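Local coordinates for titin (Homo sapiens, PDB 5JDE), which serves as a giant muscle scaffold and molecular spring, built largely of immunoglobulin and fibronectin-type domains, and also carries a serine/threonine kinase domain, at residues Glu89-Thr94 with Glu113-Asn118; Lys95-Ile100 with Val169-Thr174; Glu101-Lys106 with Val201-Ile206; Thr107-Cys112 with Leu144-Ile149; Val119-Leu124 with Phe136-Gln141. One frame throughout, in Å; residues are numbered along the deposited sequence.

Contact 1 of 5, residues Glu89-Thr94 with Glu113-Asn118; sequences ETLHIT and EVSHFN
Across residues 89-94 and 113-118 the backbones run antiparallel, and Ile93 faces Val114 as a non-hydrogen-bonded pair with CA atoms 4.4 Å apart. Beside that pair, Thr94 N donates to Glu113 O at 2.9 Å. The backbone N of His92 donates almost straight (168°) to Ser115 OG, at 2.9 Å, whereas the return bond from Ser115 N to His92 O is weak. This is the edge of an I-set immunoglobulin sandwich, where 93-94 is a short, weakly bonded outermost strand; Glu89 still ends a strand of the preceding domain, so its bond to His116 crosses the domain junction. His116 NE2 donates to Glu89 OE1 at 2.6 Å, with the carboxylate turned 53° from the ring. ND1 of His116 shares a 2.7 Å hydrogen bond with Ser115 OG, which holds the ring through both nitrogens. Ser115 CB lies over one face of the His92 imidazole, 3.6 Å from the ring centroid, while His92 ND1 is tied in plane to Thr90 O. One water joins Thr94 OG1 to Val114 O.

Contact 2 of 5, residues Lys95-Ile100 with Val169-Thr174; sequences KTMKNI and VSATLT
Backbone hydrogen bonds join Ile100 to residues 169-174 of strand 167-176 in a parallel pairing, the arrangement by which an I-set immunoglobulin domain brings its first-strand segment over from one sheet to the edge of the other. Ile100 N donates to Thr172 O at 2.9 Å, nearly in line with the carbonyl, and Ile100 O receives Thr174 N at 2.8 Å, so both backbone polar atoms of this residue are gripped.

Just before it, a side chain substitutes for backbone pairing. The amide oxygen OD1 of Asn99 accepts from Thr172 N at 2.9 Å, with the donor tilted 23° from the carbonyl plane; CG is anti to the carbonyl carbon (chi1 -59°), which lets the amide reach across to Thr172.

Apolar packing runs along the inner side. Met97 CB rests against Ala171 CB and its CG against Val169 CG2, and a bend at chi3 (-83°) carries CE over the strand backbone, 3.7 Å from both Val169 O and Ala171 N. Ile100 CB meets Leu173 CD1, and Phe110 of the facing sheet touches Ile100, Ala171 and Leu173. A water donates to Ile100 O and lies 2.9 Å from Thr172 OG1 and 3.0 Å from Thr174 OG1.

Contact 3 of 5, residues Glu101-Lys106 with Val201-Ile206; sequences EVPETK and VNYEGI
Pro103 sets the CB-CG edge of its ring over one face of the Tyr203 ring, with CB 3.8 Å from the aromatic centroid in a CH-pi contact. The overlap is displaced toward the rim of the aromatic: CB comes nearest to Tyr203 CD2, at 3.4 Å, and Pro103 CG follows over CG and CD1. In Tyr203, chi1 (-63°) swings the ring toward the proline and chi2 (-58°) turns its face to it; Thr176 of strand 167-176 also touches this side chain. Pro103 opens a type II beta turn that ends at Lys106, closed by a bond from Lys106 N to Pro103 O. The turn belongs to the middle immunoglobulin domain, whereas residues 201-206 form a loop of the next one, so the contact is an interface between consecutive domains of the chain. At the turn's corner, Thr105 OG1 sits 3.4 Å from Ile206 CB and takes part in a hydrogen bond with Ser207 N. The CG2 branch of Ile206 approaches Glu104 O and, less closely, Lys106 CD. Bends at chi3 and chi4 fold the lysine chain back toward the loop, where NZ makes a weak, 3.4 Å hydrogen bond to Glu204 O and lies 3.6 Å from Gly205 O.

Contact 4 of 5, residues Thr107-Cys112 with Leu144-Ile149; sequences TASFEC and LHQLII
Glu111 and Gln146 run alongside each other from neighbouring strands, across a non-hydrogen-bonded pair. From the glutamate backbone outward, CB meets Leu144 CD1 at 3.9 Å and CG packs on Gln146 CG at 3.6 Å. A bend at chi2 (83°) then turns the carboxylate back along its own strand, where OE2 receives Ser109 OG on its syn side at 2.9 Å; the same oxygen is 3.2 Å from Gln146 NE2, with carboxylate and amide planes 49° apart. Further along this face, Ile148 CD1 packs on Ser109 CB, and its CG2 on Thr107 CG2. The two strands run antiparallel, their axes approaching to 4.6 Å, and are the central pair in the four-stranded sheet of the immunoglobulin sandwich. Three hydrogen-bonded pairs, Ala108 with Ile149, Phe110 with Leu147 and Cys112 with His145, each contribute two backbone bonds and turn their side chains into the core. There Phe110 runs alongside Leu147, with CD2 atoms 4.2 Å apart, and the methyl Ile149 CD1 reaches the edge of its ring. Tyr160 from the facing sheet meets that ring too. At the far end of the inner face, the buried imidazole of His145 meets the ring of Phe162, their planes inclined at about 50°.

Contact 5 of 5, residues Val119-Leu124 with Phe136-Gln141; sequences VPSMWL and FKIVVQ
Trp123 and Ile138 meet because each first torsion sets its leading branch anti to the carbonyl carbon: chi1 is -70° for the indole and -51° for Ile138 CG1. A further turn at chi2 (-68°) in the isoleucine brings CD1 obliquely against the five-membered end of the indole, 3.4 Å from Trp123 CD1, as the two side chains pass head to tail. The other branch, Ile138 CG2, presses on Ser121 CB at 3.5 Å, a tight carbon contact. By its position on the strand, this residue appears to correspond to the core tryptophan of immunoglobulin domains; Phe162 meets it edge-to-face, and the contact spans the gap between the two sheets, from the strand carrying the indole to edge strand 136-141. Water bridges the polar groups here. Lying in the plane of the indole, it accepts from Trp123 NE1 at 2.9 Å, donates to Val139 O and sits a notably short 2.5 Å from Ser121 OG. That hydroxyl is also hydrogen-bonded to His145 ND1 and has Val140 CG2 unusually close beside it.

In the fold
Contacts 2, 4 and 5 lie within the middle immunoglobulin domain, contact 1 also reaches the end of the preceding one, and contact 3 joins it to the next. Along the chain, contact 1 closes before contact 5 opens, contact 5 is nested inside contact 4, and contact 4 inside contact 2. Contacts 1 and 4 share strand 108-114, their centres about 17 Å apart; contact 4 lies about 8 Å from contact 5, through neighbouring strands 144-149 and 136-141. Contact 2 belongs to the opposing sheet yet packs on contact 4, centres about 10 Å apart, through the core. Contacts 1 and 3 lie toward opposite ends of the domain, centres about 34 Å apart, consistent with an elongated array whose domains follow one another end to end.

Contact 1 of 5, residues Glu89-Thr94 with Glu113-Asn118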
# COMPACT_ATOMS: atom_id res chain seq x y z
N GLU A 89 14.81 3.94 -18.23
CA GLU A 89 14.42 3.17 -17.05
C GLU A 89 12.89 3.06 -16.99
O GLU A 89 12.18 4.00 -17.31
CB GLU A 89 14.96 3.81 -15.76
CG GLU A 89 16.48 3.66 -15.61
CD GLU A 89 16.99 3.97 -14.21
OE1 GLU A 89 16.17 4.14 -13.27
OE2 GLU A 89 18.23 4.03 -14.03
N THR A 90 12.38 1.90 -16.59
CA THR A 90 10.94 1.73 -16.54
C THR A 90 10.50 1.40 -15.12
O THR A 90 11.24 0.77 -14.38
CB THR A 90 10.45 0.63 -17.50
OG1 THR A 90 11.10 -0.61 -17.18
CG2 THR A 90 10.74 0.99 -18.94
N LEU A 91 9.30 1.84 -14.75
CA LEU A 91 8.73 1.54 -13.44
C LEU A 91 8.44 0.07 -13.34
O LEU A 91 7.82 -0.51 -14.24
CB LEU A 91 7.44 2.34 -13.21
CG LEU A 91 7.57 3.85 -13.32
CD1 LEU A 91 6.25 4.53 -12.99
CD2 LEU A 91 8.67 4.35 -12.41
N HIS A 92 8.90 -0.57 -12.27
CA HIS A 92 8.52 -1.95 -12.06
C HIS A 92 8.54 -2.31 -10.57
O HIS A 92 9.05 -1.56 -9.74
CB HIS A 92 9.41 -2.90 -12.85
CG HIS A 92 10.87 -2.80 -12.52
ND1 HIS A 92 11.68 -1.80 -13.02
CD2 HIS A 92 11.67 -3.59 -11.78
CE1 HIS A 92 12.91 -1.97 -12.57
NE2 HIS A 92 12.93 -3.05 -11.81
N ILE A 93 7.96 -3.45 -10.26
CA ILE A 93 7.89 -3.94 -8.89
C ILE A 93 9.11 -4.80 -8.60
O ILE A 93 9.45 -5.72 -9.35
CB ILE A 93 6.58 -4.71 -8.70
CG1 ILE A 93 5.42 -3.74 -8.92
CG2 ILE A 93 6.54 -5.36 -7.30
CD1 ILE A 93 4.11 -4.39 -9.18
N THR A 94 9.79 -4.49 -7.50
CA THR A 94 11.04 -5.17 -7.19
C THR A 94 10.91 -6.20 -6.09
O THR A 94 11.84 -6.95 -5.83
CB THR A 94 12.12 -4.16 -6.77
OG1 THR A 94 11.66 -3.44 -5.62
CG2 THR A 94 12.41 -3.18 -7.92
N GLU A 113 7.53 -3.29 -2.87
CA GLU A 113 8.60 -2.35 -3.18
C GLU A 113 8.61 -2.07 -4.69
O GLU A 113 8.40 -3.00 -5.49
CB GLU A 113 9.93 -2.90 -2.70
CG GLU A 113 10.08 -2.87 -1.18
CD GLU A 113 11.49 -3.15 -0.71
OE1 GLU A 113 12.35 -3.49 -1.56
OE2 GLU A 113 11.75 -3.03 0.50
N VAL A 114 8.81 -0.81 -5.06
CA VAL A 114 8.89 -0.43 -6.47
C VAL A 114 10.30 0.07 -6.83
O VAL A 114 11.14 0.25 -5.97
CB VAL A 114 7.84 0.64 -6.84
CG1 VAL A 114 6.44 0.06 -6.63
CG2 VAL A 114 8.01 1.88 -5.97
N SER A 115 10.52 0.31 -8.11
CA SER A 115 11.85 0.55 -8.62
C SER A 115 12.31 1.99 -8.41
O SER A 115 13.50 2.27 -8.41
CB SER A 115 11.85 0.21 -10.10
OG SER A 115 10.80 0.94 -10.71
N HIS A 116 11.36 2.90 -8.24
CA HIS A 116 11.66 4.32 -8.21
C HIS A 116 10.89 5.05 -7.14
O HIS A 116 9.83 4.60 -6.71
CB HIS A 116 11.34 4.97 -9.56
CG HIS A 116 12.22 4.51 -10.66
ND1 HIS A 116 12.03 3.31 -11.32
CD2 HIS A 116 13.31 5.09 -11.23
CE1 HIS A 116 12.96 3.17 -12.24
NE2 HIS A 116 13.75 4.23 -12.21
N PHE A 117 11.44 6.19 -6.73
CA PHE A 117 10.75 7.10 -5.83
C PHE A 117 9.66 7.87 -6.58
O PHE A 117 9.72 8.00 -7.80
CB PHE A 117 11.72 8.08 -5.19
CG PHE A 117 12.71 7.44 -4.26
CD1 PHE A 117 12.38 7.19 -2.94
CD2 PHE A 117 13.97 7.08 -4.72
CE1 PHE A 117 13.28 6.60 -2.09
CE2 PHE A 117 14.89 6.50 -3.87
CZ PHE A 117 14.54 6.25 -2.55
N ASN A 118 8.68 8.35 -5.82
CA ASN A 118 7.58 9.17 -6.35
C ASN A 118 6.65 8.46 -7.34
O ASN A 118 6.07 9.09 -8.22
CB ASN A 118 8.13 10.44 -6.99
CG ASN A 118 8.88 11.30 -6.00
OD1 ASN A 118 8.44 11.46 -4.85
ND2 ASN A 118 10.02 11.84 -6.41
O HOH W 1 13.11 -1.31 -4.69

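Contact 2 of 5, residues Lys95-Ile100 with Val169-Thr174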
# COMPACT_ATOMS: atom_id res chain seq x y z
N LYS A 95 9.76 -6.24 -5.43
CA LYS A 95 9.51 -7.29 -4.45
C LYS A 95 8.02 -7.58 -4.35
O LYS A 95 7.19 -6.66 -4.31
CB LYS A 95 10.08 -6.93 -3.08
CG LYS A 95 10.88 -8.09 -2.49
CD LYS A 95 11.18 -7.92 -1.01
CE LYS A 95 11.92 -6.62 -0.74
NZ LYS A 95 13.37 -6.72 -1.10
N THR A 96 7.71 -8.86 -4.30
CA THR A 96 6.33 -9.35 -4.30
C THR A 96 5.67 -9.17 -2.95
O THR A 96 6.33 -8.81 -1.98
CB THR A 96 6.28 -10.82 -4.70
OG1 THR A 96 7.12 -11.58 -3.82
CG2 THR A 96 6.78 -10.98 -6.14
N MET A 97 4.36 -9.42 -2.90
CA MET A 97 3.63 -9.39 -1.64
C MET A 97 3.25 -10.78 -1.19
O MET A 97 2.97 -11.65 -2.00
CB MET A 97 2.36 -8.56 -1.76
CG MET A 97 2.47 -7.46 -2.73
SD MET A 97 1.12 -6.34 -2.44
CE MET A 97 -0.23 -7.11 -3.33
N LYS A 98 3.18 -10.96 0.12
CA LYS A 98 2.84 -12.25 0.68
C LYS A 98 1.34 -12.28 0.98
O LYS A 98 0.77 -11.28 1.42
CB LYS A 98 3.68 -12.51 1.94
CG LYS A 98 3.07 -13.49 2.95
CD LYS A 98 3.43 -14.95 2.66
CE LYS A 98 2.77 -15.89 3.67
NZ LYS A 98 2.45 -17.24 3.12
N ASN A 99 0.72 -13.42 0.72
CA ASN A 99 -0.66 -13.64 1.15
C ASN A 99 -0.76 -13.51 2.67
O ASN A 99 0.12 -13.97 3.38
CB ASN A 99 -1.15 -15.02 0.71
CG ASN A 99 -1.10 -15.22 -0.78
OD1 ASN A 99 -1.46 -14.33 -1.56
ND2 ASN A 99 -0.65 -16.40 -1.20
N ILE A 100 -1.83 -12.90 3.17
CA ILE A 100 -2.03 -12.76 4.61
C ILE A 100 -3.25 -13.51 5.09
O ILE A 100 -4.25 -13.60 4.39
CB ILE A 100 -2.21 -11.30 5.05
CG1 ILE A 100 -1.54 -10.32 4.10
CG2 ILE A 100 -1.71 -11.09 6.46
CD1 ILE A 100 -1.95 -8.91 4.38
N VAL A 169 1.27 -6.69 -9.12
CA VAL A 169 1.50 -7.81 -8.22
C VAL A 169 0.24 -7.98 -7.38
O VAL A 169 -0.41 -7.01 -7.00
CB VAL A 169 2.75 -7.58 -7.32
CG1 VAL A 169 2.64 -6.27 -6.54
CG2 VAL A 169 3.00 -8.77 -6.38
N SER A 170 -0.12 -9.22 -7.13
CA SER A 170 -1.34 -9.50 -6.40
C SER A 170 -1.04 -10.39 -5.20
O SER A 170 -0.06 -11.13 -5.19
CB SER A 170 -2.37 -10.16 -7.32
OG SER A 170 -2.89 -9.25 -8.27
N ALA A 171 -1.89 -10.29 -4.18
CA ALA A 171 -1.83 -11.19 -3.05
C ALA A 171 -3.22 -11.26 -2.46
O ALA A 171 -4.07 -10.41 -2.71
CB ALA A 171 -0.83 -10.71 -2.02
N THR A 172 -3.46 -12.29 -1.67
CA THR A 172 -4.80 -12.48 -1.11
C THR A 172 -4.83 -12.28 0.39
O THR A 172 -3.88 -12.65 1.10
CB THR A 172 -5.35 -13.89 -1.43
OG1 THR A 172 -4.49 -14.88 -0.83
CG2 THR A 172 -5.42 -14.10 -2.94
N LEU A 173 -5.93 -11.72 0.89
CA LEU A 173 -6.18 -11.64 2.32
C LEU A 173 -7.24 -12.64 2.73
O LEU A 173 -8.26 -12.75 2.06
CB LEU A 173 -6.63 -10.23 2.73
CG LEU A 173 -7.11 -10.08 4.18
CD1 LEU A 173 -5.95 -10.29 5.15
CD2 LEU A 173 -7.76 -8.74 4.43
N THR A 174 -7.00 -13.37 3.81
CA THR A 174 -7.99 -14.27 4.40
C THR A 174 -8.26 -13.84 5.82
O THR A 174 -7.36 -13.84 6.65
CB THR A 174 -7.52 -15.74 4.40
OG1 THR A 174 -7.40 -16.21 3.06
CG2 THR A 174 -8.52 -16.62 5.16
O HOH W 2 -4.75 -15.43 1.97

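Contact 3 of 5, residues Glu101-Lys106 with Val201-Ile206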
# COMPACT_ATOMS: atom_id res chain seq x y z
N GLU A 101 -3.17 -14.04 6.31
CA GLU A 101 -4.35 -14.46 7.03
C GLU A 101 -4.40 -13.70 8.36
O GLU A 101 -3.41 -13.64 9.09
CB GLU A 101 -4.37 -15.98 7.22
CG GLU A 101 -4.10 -16.75 5.93
CD GLU A 101 -5.02 -17.94 5.74
OE1 GLU A 101 -5.39 -18.57 6.75
OE2 GLU A 101 -5.37 -18.25 4.58
N VAL A 102 -5.55 -13.10 8.64
CA VAL A 102 -5.70 -12.20 9.78
C VAL A 102 -6.98 -12.50 10.56
O VAL A 102 -8.03 -12.66 9.95
CB VAL A 102 -5.72 -10.72 9.33
CG1 VAL A 102 -6.04 -9.81 10.47
CG2 VAL A 102 -4.38 -10.34 8.74
N PRO A 103 -6.88 -12.58 11.90
CA PRO A 103 -8.12 -12.75 12.65
C PRO A 103 -9.01 -11.54 12.46
O PRO A 103 -8.52 -10.41 12.35
CB PRO A 103 -7.65 -12.86 14.11
CG PRO A 103 -6.20 -13.22 14.03
CD PRO A 103 -5.70 -12.58 12.77
N GLU A 104 -10.31 -11.79 12.40
CA GLU A 104 -11.34 -10.75 12.44
C GLU A 104 -11.05 -9.67 13.50
O GLU A 104 -10.62 -9.97 14.61
CB GLU A 104 -12.69 -11.42 12.69
CG GLU A 104 -13.90 -10.55 12.47
CD GLU A 104 -15.19 -11.31 12.74
OE1 GLU A 104 -15.12 -12.49 13.16
OE2 GLU A 104 -16.27 -10.72 12.52
N THR A 105 -11.32 -8.42 13.11
CA THR A 105 -11.15 -7.18 13.89
C THR A 105 -9.71 -6.67 13.94
O THR A 105 -9.49 -5.51 14.26
CB THR A 105 -11.66 -7.26 15.37
OG1 THR A 105 -10.75 -8.02 16.17
CG2 THR A 105 -13.08 -7.82 15.47
N LYS A 106 -8.74 -7.51 13.63
CA LYS A 106 -7.33 -7.09 13.68
C LYS A 106 -6.92 -6.40 12.37
O LYS A 106 -7.65 -6.41 11.38
CB LYS A 106 -6.42 -8.28 13.99
CG LYS A 106 -6.58 -8.77 15.44
CD LYS A 106 -5.87 -10.08 15.71
CE LYS A 106 -4.38 -9.91 15.80
NZ LYS A 106 -4.02 -8.97 16.89
N VAL A 201 -11.68 -16.82 23.96
CA VAL A 201 -11.79 -16.74 22.50
C VAL A 201 -10.58 -17.41 21.87
O VAL A 201 -9.68 -17.86 22.57
CB VAL A 201 -11.90 -15.29 22.02
CG1 VAL A 201 -13.13 -14.65 22.61
CG2 VAL A 201 -10.65 -14.52 22.38
N ASN A 202 -10.56 -17.48 20.54
CA ASN A 202 -9.50 -18.21 19.84
C ASN A 202 -8.29 -17.36 19.46
O ASN A 202 -7.24 -17.90 19.14
CB ASN A 202 -10.07 -18.92 18.60
CG ASN A 202 -10.78 -17.96 17.65
OD1 ASN A 202 -11.24 -16.89 18.05
ND2 ASN A 202 -10.90 -18.37 16.39
N TYR A 203 -8.43 -16.04 19.51
CA TYR A 203 -7.33 -15.15 19.13
C TYR A 203 -7.06 -14.09 20.19
O TYR A 203 -7.95 -13.72 20.94
CB TYR A 203 -7.62 -14.46 17.78
CG TYR A 203 -7.73 -15.44 16.63
CD1 TYR A 203 -6.67 -16.28 16.32
CD2 TYR A 203 -8.89 -15.54 15.87
CE1 TYR A 203 -6.75 -17.18 15.29
CE2 TYR A 203 -8.98 -16.44 14.82
CZ TYR A 203 -7.90 -17.26 14.54
OH TYR A 203 -7.95 -18.18 13.51
N GLU A 204 -5.83 -13.61 20.23
CA GLU A 204 -5.42 -12.57 21.16
C GLU A 204 -5.40 -11.22 20.46
O GLU A 204 -5.16 -11.15 19.25
CB GLU A 204 -4.04 -12.87 21.75
CG GLU A 204 -3.66 -14.35 21.71
CD GLU A 204 -3.06 -14.76 20.37
OE1 GLU A 204 -2.17 -14.04 19.86
OE2 GLU A 204 -3.49 -15.80 19.81
N GLY A 205 -5.65 -10.15 21.20
CA GLY A 205 -5.56 -8.81 20.65
C GLY A 205 -6.73 -8.43 19.76
O GLY A 205 -6.60 -7.57 18.89
N ILE A 206 -7.87 -9.07 19.96
CA ILE A 206 -9.06 -8.71 19.19
C ILE A 206 -9.88 -7.66 19.90
O ILE A 206 -9.72 -7.44 21.10
CB ILE A 206 -9.93 -9.93 18.91
CG1 ILE A 206 -10.29 -10.61 20.23
CG2 ILE A 206 -9.23 -10.88 17.93
CD1 ILE A 206 -11.75 -10.88 20.42

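Contact 4 of 5, residues Thr107-Cys112 with Leu144-Ile149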
# COMPACT_ATOMS: atom_id res chain seq x y z
N THR A 107 -5.75 -5.78 12.38
CA THR A 107 -5.33 -5.01 11.21
C THR A 107 -4.51 -5.88 10.27
O THR A 107 -3.74 -6.73 10.69
CB THR A 107 -4.56 -3.77 11.66
OG1 THR A 107 -5.46 -2.89 12.33
CG2 THR A 107 -3.94 -3.03 10.46
N ALA A 108 -4.74 -5.69 8.97
CA ALA A 108 -3.99 -6.40 7.96
C ALA A 108 -3.18 -5.39 7.16
O ALA A 108 -3.60 -4.25 7.02
CB ALA A 108 -4.93 -7.19 7.05
N SER A 109 -2.03 -5.79 6.65
CA SER A 109 -1.24 -4.87 5.82
C SER A 109 -0.55 -5.59 4.68
O SER A 109 0.02 -6.66 4.88
CB SER A 109 -0.21 -4.13 6.67
OG SER A 109 0.67 -5.06 7.29
N PHE A 110 -0.61 -5.00 3.49
CA PHE A 110 0.18 -5.47 2.36
C PHE A 110 1.27 -4.47 2.09
O PHE A 110 1.05 -3.27 2.27
CB PHE A 110 -0.65 -5.63 1.10
CG PHE A 110 -1.64 -6.76 1.15
CD1 PHE A 110 -1.23 -8.07 0.94
CD2 PHE A 110 -2.97 -6.51 1.41
CE1 PHE A 110 -2.14 -9.11 0.97
CE2 PHE A 110 -3.88 -7.54 1.45
CZ PHE A 110 -3.46 -8.84 1.23
N GLU A 111 2.43 -4.96 1.68
CA GLU A 111 3.58 -4.11 1.34
C GLU A 111 4.22 -4.56 0.04
O GLU A 111 4.41 -5.76 -0.19
CB GLU A 111 4.64 -4.13 2.46
CG GLU A 111 4.19 -3.54 3.79
CD GLU A 111 3.40 -4.52 4.66
OE1 GLU A 111 3.20 -5.69 4.25
OE2 GLU A 111 2.96 -4.12 5.76
N CYS A 112 4.58 -3.62 -0.82
CA CYS A 112 5.44 -3.99 -1.93
C CYS A 112 6.45 -2.90 -2.21
O CYS A 112 6.27 -1.73 -1.82
CB CYS A 112 4.63 -4.29 -3.18
SG CYS A 112 3.79 -2.87 -3.83
N LEU A 144 8.85 1.91 -0.75
CA LEU A 144 7.92 0.97 -0.15
C LEU A 144 6.47 1.47 -0.19
O LEU A 144 6.17 2.58 0.25
CB LEU A 144 8.33 0.67 1.29
CG LEU A 144 7.39 -0.25 2.07
CD1 LEU A 144 7.53 -1.67 1.58
CD2 LEU A 144 7.66 -0.19 3.57
N HIS A 145 5.56 0.65 -0.70
CA HIS A 145 4.16 1.04 -0.73
C HIS A 145 3.37 0.07 0.12
O HIS A 145 3.51 -1.13 -0.02
CB HIS A 145 3.60 1.05 -2.15
CG HIS A 145 4.16 2.14 -3.00
ND1 HIS A 145 3.39 3.20 -3.45
CD2 HIS A 145 5.40 2.35 -3.48
CE1 HIS A 145 4.14 4.01 -4.16
NE2 HIS A 145 5.37 3.52 -4.19
N GLN A 146 2.54 0.63 0.99
CA GLN A 146 1.82 -0.16 1.98
C GLN A 146 0.31 0.09 1.94
O GLN A 146 -0.14 1.24 1.90
CB GLN A 146 2.38 0.17 3.36
CG GLN A 146 2.03 -0.78 4.49
CD GLN A 146 2.86 -0.45 5.72
OE1 GLN A 146 3.73 0.42 5.68
NE2 GLN A 146 2.59 -1.14 6.82
N LEU A 147 -0.46 -0.99 1.96
CA LEU A 147 -1.89 -0.88 2.12
C LEU A 147 -2.27 -1.39 3.50
O LEU A 147 -1.92 -2.50 3.86
CB LEU A 147 -2.63 -1.68 1.06
CG LEU A 147 -4.13 -1.84 1.34
CD1 LEU A 147 -4.87 -0.51 1.19
CD2 LEU A 147 -4.74 -2.88 0.43
N ILE A 148 -2.97 -0.57 4.27
CA ILE A 148 -3.43 -0.97 5.60
C ILE A 148 -4.93 -1.13 5.60
O ILE A 148 -5.67 -0.22 5.23
CB ILE A 148 -3.04 0.05 6.70
CG1 ILE A 148 -1.57 0.47 6.57
CG2 ILE A 148 -3.35 -0.51 8.09
CD1 ILE A 148 -0.61 -0.60 6.97
N ILE A 149 -5.39 -2.29 6.04
CA ILE A 149 -6.81 -2.54 6.19
C ILE A 149 -7.11 -2.73 7.68
O ILE A 149 -6.68 -3.71 8.27
CB ILE A 149 -7.24 -3.78 5.40
CG1 ILE A 149 -6.90 -3.63 3.92
CG2 ILE A 149 -8.71 -4.07 5.61
CD1 ILE A 149 -6.85 -4.94 3.15

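Contact 5 of 5, residues Val119-Leu124 with Phe136-Gln141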
# COMPACT_ATOMS: atom_id res chain seq x y z
N VAL A 119 6.50 7.15 -7.18
CA VAL A 119 5.47 6.38 -7.88
C VAL A 119 4.11 6.58 -7.21
O VAL A 119 4.01 6.43 -5.99
CB VAL A 119 5.81 4.85 -7.89
CG1 VAL A 119 4.57 3.99 -8.26
CG2 VAL A 119 6.98 4.58 -8.81
N PRO A 120 3.07 6.92 -7.98
CA PRO A 120 1.71 7.03 -7.42
C PRO A 120 1.24 5.72 -6.79
O PRO A 120 1.46 4.65 -7.37
CB PRO A 120 0.84 7.36 -8.65
CG PRO A 120 1.77 7.72 -9.75
CD PRO A 120 3.10 7.10 -9.45
N SER A 121 0.59 5.76 -5.62
CA SER A 121 0.01 4.54 -5.09
C SER A 121 -1.23 4.16 -5.89
O SER A 121 -2.04 5.02 -6.19
CB SER A 121 -0.36 4.69 -3.62
OG SER A 121 0.78 4.59 -2.80
N MET A 122 -1.35 2.89 -6.22
CA MET A 122 -2.52 2.38 -6.93
C MET A 122 -2.89 0.98 -6.46
O MET A 122 -2.23 -0.01 -6.81
CB MET A 122 -2.26 2.38 -8.45
CG MET A 122 -3.42 1.83 -9.26
SD MET A 122 -5.00 2.65 -8.93
CE MET A 122 -4.58 4.34 -9.34
N TRP A 123 -3.94 0.88 -5.65
CA TRP A 123 -4.31 -0.40 -5.05
C TRP A 123 -5.69 -0.84 -5.52
O TRP A 123 -6.59 -0.02 -5.59
CB TRP A 123 -4.30 -0.30 -3.51
CG TRP A 123 -2.94 -0.17 -2.89
CD1 TRP A 123 -2.30 0.98 -2.56
CD2 TRP A 123 -2.07 -1.24 -2.49
NE1 TRP A 123 -1.08 0.70 -1.98
CE2 TRP A 123 -0.92 -0.65 -1.93
CE3 TRP A 123 -2.15 -2.63 -2.56
CZ2 TRP A 123 0.14 -1.41 -1.43
CZ3 TRP A 123 -1.10 -3.38 -2.07
CH2 TRP A 123 0.02 -2.77 -1.49
N LEU A 124 -5.84 -2.12 -5.85
CA LEU A 124 -7.12 -2.67 -6.30
C LEU A 124 -7.60 -3.76 -5.34
O LEU A 124 -6.80 -4.50 -4.76
CB LEU A 124 -6.99 -3.25 -7.71
CG LEU A 124 -6.20 -2.39 -8.73
CD1 LEU A 124 -6.19 -3.03 -10.11
CD2 LEU A 124 -6.78 -1.01 -8.78
N PHE A 136 -9.32 1.70 4.80
CA PHE A 136 -8.15 1.47 3.96
C PHE A 136 -7.17 2.61 4.08
O PHE A 136 -7.49 3.74 3.70
CB PHE A 136 -8.55 1.30 2.49
CG PHE A 136 -9.38 0.08 2.22
CD1 PHE A 136 -8.79 -1.17 2.16
CD2 PHE A 136 -10.74 0.19 2.03
CE1 PHE A 136 -9.56 -2.30 1.91
CE2 PHE A 136 -11.52 -0.93 1.80
CZ PHE A 136 -10.92 -2.18 1.73
N LYS A 137 -6.00 2.33 4.63
CA LYS A 137 -4.94 3.31 4.74
C LYS A 137 -3.82 3.01 3.74
O LYS A 137 -3.27 1.90 3.71
CB LYS A 137 -4.39 3.35 6.17
CG LYS A 137 -3.30 4.39 6.40
CD LYS A 137 -2.81 4.37 7.85
CE LYS A 137 -1.60 5.27 8.04
NZ LYS A 137 -1.92 6.69 7.72
N ILE A 138 -3.48 4.01 2.93
CA ILE A 138 -2.40 3.92 1.95
C ILE A 138 -1.16 4.63 2.50
O ILE A 138 -1.25 5.79 2.89
CB ILE A 138 -2.79 4.58 0.62
CG1 ILE A 138 -4.15 4.06 0.13
CG2 ILE A 138 -1.74 4.37 -0.43
CD1 ILE A 138 -4.13 2.63 -0.28
N VAL A 139 -0.02 3.96 2.53
CA VAL A 139 1.20 4.63 2.97
C VAL A 139 2.28 4.47 1.92
O VAL A 139 2.35 3.44 1.26
CB VAL A 139 1.72 4.09 4.32
CG1 VAL A 139 2.87 4.95 4.83
CG2 VAL A 139 0.60 4.04 5.34
N VAL A 140 3.09 5.51 1.74
CA VAL A 140 4.28 5.42 0.89
C VAL A 140 5.51 5.81 1.71
O VAL A 140 5.54 6.86 2.35
CB VAL A 140 4.20 6.34 -0.34
CG1 VAL A 140 5.41 6.10 -1.24
CG2 VAL A 140 2.91 6.12 -1.10
N GLN A 141 6.50 4.93 1.73
CA GLN A 141 7.76 5.24 2.40
C GLN A 141 8.90 5.01 1.41
O GLN A 141 9.39 3.90 1.26
CB GLN A 141 7.93 4.38 3.66
CG GLN A 141 6.88 4.66 4.73
CD GLN A 141 6.85 3.61 5.84
OE1 GLN A 141 7.38 2.51 5.68
NE2 GLN A 141 6.25 3.96 6.97
O HOH W 3 0.88 2.72 -1.14